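Local coordinates for protein histone-lysine N-methyltransferase, H3 lysine-9 specific SUVH4 (Arabidopsis thaliana, PDB 4QEO) that methylates histone H3 to mark chromatin for transcriptional repression and binds methylated DNA, so that the two kinds of methylation are coupled, at residues 21-24 against 25-29; 302-305 against 306-309. One frame throughout, in Å; residues are numbered along the deposited sequence.

Contact 1: 21-24 against 25-29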
# COMPACT_ATOMS: atom_id res chain seq x y z
N PHE A 21 7.44 -6.78 -5.43
CA PHE A 21 6.40 -7.21 -6.36
C PHE A 21 5.68 -6.03 -7.03
O PHE A 21 5.41 -6.06 -8.22
CB PHE A 21 5.36 -8.12 -5.69
CG PHE A 21 4.16 -8.36 -6.55
CD1 PHE A 21 4.25 -9.19 -7.66
CD2 PHE A 21 2.95 -7.75 -6.27
CE1 PHE A 21 3.14 -9.41 -8.47
CE2 PHE A 21 1.83 -7.96 -7.08
CZ PHE A 21 1.93 -8.79 -8.18
N ASN A 22 5.36 -5.00 -6.25
CA ASN A 22 4.73 -3.81 -6.84
C ASN A 22 5.59 -3.21 -7.94
O ASN A 22 5.09 -2.77 -8.98
CB ASN A 22 4.46 -2.74 -5.78
CG ASN A 22 3.80 -1.50 -6.38
OD1 ASN A 22 2.62 -1.53 -6.74
ND2 ASN A 22 4.55 -0.42 -6.50
N LYS A 23 6.90 -3.18 -7.69
CA LYS A 23 7.82 -2.63 -8.67
C LYS A 23 7.78 -3.45 -9.96
O LYS A 23 7.62 -2.90 -11.06
CB LYS A 23 9.23 -2.55 -8.10
CG LYS A 23 10.29 -2.00 -9.08
CD LYS A 23 11.67 -2.10 -8.43
CE LYS A 23 12.74 -2.51 -9.40
NZ LYS A 23 13.44 -1.32 -9.94
N GLN A 24 7.89 -4.77 -9.82
CA GLN A 24 7.84 -5.62 -11.01
C GLN A 24 6.51 -5.51 -11.77
O GLN A 24 6.48 -5.44 -13.00
CB GLN A 24 8.12 -7.08 -10.64
CG GLN A 24 9.51 -7.31 -10.08
CD GLN A 24 10.59 -7.18 -11.15
OE1 GLN A 24 10.30 -6.99 -12.33
NE2 GLN A 24 11.84 -7.31 -10.73
N TYR A 25 5.42 -5.50 -11.02
CA TYR A 25 4.09 -5.32 -11.59
C TYR A 25 4.00 -4.05 -12.41
O TYR A 25 3.56 -4.08 -13.55
CB TYR A 25 3.07 -5.28 -10.46
CG TYR A 25 1.68 -4.82 -10.86
CD1 TYR A 25 0.91 -5.55 -11.75
CD2 TYR A 25 1.12 -3.68 -10.28
CE1 TYR A 25 -0.38 -5.15 -12.07
CE2 TYR A 25 -0.17 -3.28 -10.59
CZ TYR A 25 -0.91 -4.00 -11.50
OH TYR A 25 -2.18 -3.59 -11.81
N LEU A 26 4.38 -2.92 -11.82
CA LEU A 26 4.25 -1.66 -12.55
C LEU A 26 5.17 -1.63 -13.78
O LEU A 26 4.81 -1.06 -14.82
CB LEU A 26 4.49 -0.46 -11.63
CG LEU A 26 3.45 -0.31 -10.52
CD1 LEU A 26 3.84 0.80 -9.55
CD2 LEU A 26 2.07 -0.06 -11.11
N LEU A 27 6.35 -2.25 -13.67
CA LEU A 27 7.21 -2.37 -14.84
C LEU A 27 6.54 -3.18 -15.95
O LEU A 27 6.70 -2.85 -17.13
CB LEU A 27 8.55 -2.99 -14.50
CG LEU A 27 9.57 -2.15 -13.74
CD1 LEU A 27 10.66 -3.05 -13.18
CD2 LEU A 27 10.19 -1.06 -14.65
N CYS A 28 5.82 -4.25 -15.59
CA CYS A 28 5.12 -5.06 -16.59
C CYS A 28 3.92 -4.31 -17.19
O CYS A 28 3.63 -4.44 -18.38
CB CYS A 28 4.67 -6.42 -16.01
SG CYS A 28 6.07 -7.45 -15.57
N VAL A 29 3.22 -3.54 -16.35
CA VAL A 29 2.16 -2.66 -16.84
C VAL A 29 2.72 -1.67 -17.89
O VAL A 29 2.16 -1.49 -18.98
CB VAL A 29 1.47 -1.90 -15.69
CG1 VAL A 29 0.55 -0.80 -16.24
CG2 VAL A 29 0.69 -2.86 -14.78
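F21 and Y25 stand one turn apart in helix 10-30, and their backbones show the regular i to i+4 ladder of an alpha-helix. Y25 N donates to F21 O at 2.9 Å, and L26, L27 and C28 repeat the step onto N22, K23 and Q24.

The side chains follow the same spacing. Y25 CB lies over one face of the F21 ring, 4.3 Å from F21 CZ, while helix 72-78 packs against the same phenylalanine through A73, E74 and A77. N22 projects with CG anti to its backbone N (chi1 -180°), which brings the amide across the L26 branch at a slant: N22 ND2 comes to 3.4 Å from L26 CD1. The contact is van der Waals only, amide nitrogen against methyl, and A377 adds a further neighbour to N22. Replacing N22 with an alanine would probably leave L26 CD1 without the amide that flanks it and open a gap on that side of the leucine.

Towards the next turn, K23 NZ forms a salt bridge with E326, while K23 CG stays 4.2 Å from L27 CD1. Q24 is bent at chi2 (-71°) and touches E43 of helix 36-46. Its carbonyl end crosses the leucine branch at an angle, with Q24 OE1 4.0 Å from L27 CD1.

Contact 2: 302-305 against 306-309. With ZN (zinc ion), chain H; ZN (zinc ion), chain F.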
# COMPACT_ATOMS: atom_id res chain seq x y z
N LYS A 302 11.46 8.64 -27.15
CA LYS A 302 12.36 9.16 -28.17
C LYS A 302 12.20 10.67 -28.29
O LYS A 302 13.13 11.42 -28.04
CB LYS A 302 12.10 8.50 -29.52
CG LYS A 302 12.49 7.03 -29.60
CD LYS A 302 14.00 6.87 -29.68
CE LYS A 302 14.56 7.63 -30.88
NZ LYS A 302 16.04 7.81 -30.78
N LYS A 303 11.00 11.11 -28.65
CA LYS A 303 10.72 12.53 -28.86
C LYS A 303 10.87 13.37 -27.59
O LYS A 303 11.59 14.38 -27.58
CB LYS A 303 9.32 12.72 -29.45
CG LYS A 303 9.19 12.22 -30.88
CD LYS A 303 7.73 12.08 -31.31
CE LYS A 303 7.60 11.12 -32.50
NZ LYS A 303 8.11 11.69 -33.77
N CYS A 304 10.20 12.95 -26.52
CA CYS A 304 10.09 13.74 -25.29
C CYS A 304 11.40 13.95 -24.53
O CYS A 304 11.98 13.01 -24.00
CB CYS A 304 9.08 13.11 -24.34
SG CYS A 304 8.83 14.14 -22.87
N ALA A 305 11.82 15.21 -24.44
CA ALA A 305 13.02 15.61 -23.71
C ALA A 305 12.92 15.35 -22.20
O ALA A 305 13.93 15.15 -21.52
CB ALA A 305 13.31 17.08 -23.95
N CYS A 306 11.71 15.37 -21.66
CA CYS A 306 11.56 15.20 -20.22
C CYS A 306 11.88 13.74 -19.86
O CYS A 306 12.57 13.45 -18.87
CB CYS A 306 10.17 15.68 -19.76
SG CYS A 306 9.74 17.43 -20.28
N ALA A 307 11.43 12.82 -20.71
CA ALA A 307 11.80 11.41 -20.57
C ALA A 307 13.31 11.26 -20.60
O ALA A 307 13.89 10.56 -19.76
CB ALA A 307 11.18 10.59 -21.69
N LYS A 308 13.95 11.94 -21.56
CA LYS A 308 15.40 11.91 -21.68
C LYS A 308 16.06 12.37 -20.39
O LYS A 308 17.06 11.80 -19.95
CB LYS A 308 15.86 12.79 -22.85
CG LYS A 308 15.42 12.28 -24.21
CD LYS A 308 16.02 13.13 -25.32
CE LYS A 308 15.68 12.57 -26.69
NZ LYS A 308 16.07 11.14 -26.81
N LEU A 309 15.50 13.41 -19.78
CA LEU A 309 15.96 13.87 -18.48
C LEU A 309 15.86 12.75 -17.45
O LEU A 309 16.70 12.65 -16.56
CB LEU A 309 15.15 15.08 -18.00
CG LEU A 309 15.52 16.47 -18.51
CD1 LEU A 309 14.54 17.50 -17.97
CD2 LEU A 309 16.96 16.84 -18.13
ZN ZN H . 7.04 15.35 -23.67
ZN ZN F . 7.71 17.80 -20.83
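The triangular three-zinc cluster of the pre-SET domain takes two of its ligands from this turn, C304 and C306, which bind different metals. C304 SG is 2.3 Å from one zinc ion, whose other ligands are C292, C294 and C298; C306 SG lies 2.1 Å from a second, completed by C292, C334 and C338. C292 therefore bridges the two.

C304 also occupies the N-cap of helix 305-309. With SG anti to the backbone N (chi1 -175°), the sulfur reaches its zinc and also accepts a weak bond from A307 N at 3.6 Å. An N-H given to a metal-bound thiolate would be expected to ease its negative charge. C304 O takes a second weak bond, from K308 N, whereas the bond from L309 N to A305 O is a firmer 2.9 Å. The K308 chain runs extended past C304 O and bends at chi4, with its CE 3.1 Å from K302 O.

Before the cap, D300 receives the backbone N-H groups of K302 and K303. The short helix follows the long loop after strand 278-279 and itself precedes strand 316-317; A307 packs on F314, in the loop between the helix and that strand, and L309 touches Q477.

From the N terminus the chain first runs through contact 1, inside helix 10-30, and reaches contact 2 some 270 residues later, in the loop and short helix 305-309. Each joins directly consecutive segments, so neither closes a long loop; they follow in series, without nesting or crossing. Their centres are 22 Å apart and their nearest atoms about 13 Å, so they do not touch. At 21-29 the i to i+4 spacing runs on inside a long helix, whose side chains here touch helices 36-46 and 72-78 and strand 316-317; at 302-309 a helix start, with a cysteine as N-cap, places two cysteines on two zinc ions. Strand 316-317 comes soon after helix 305-309, so contact 1 packs on the chain that leads away from contact 2.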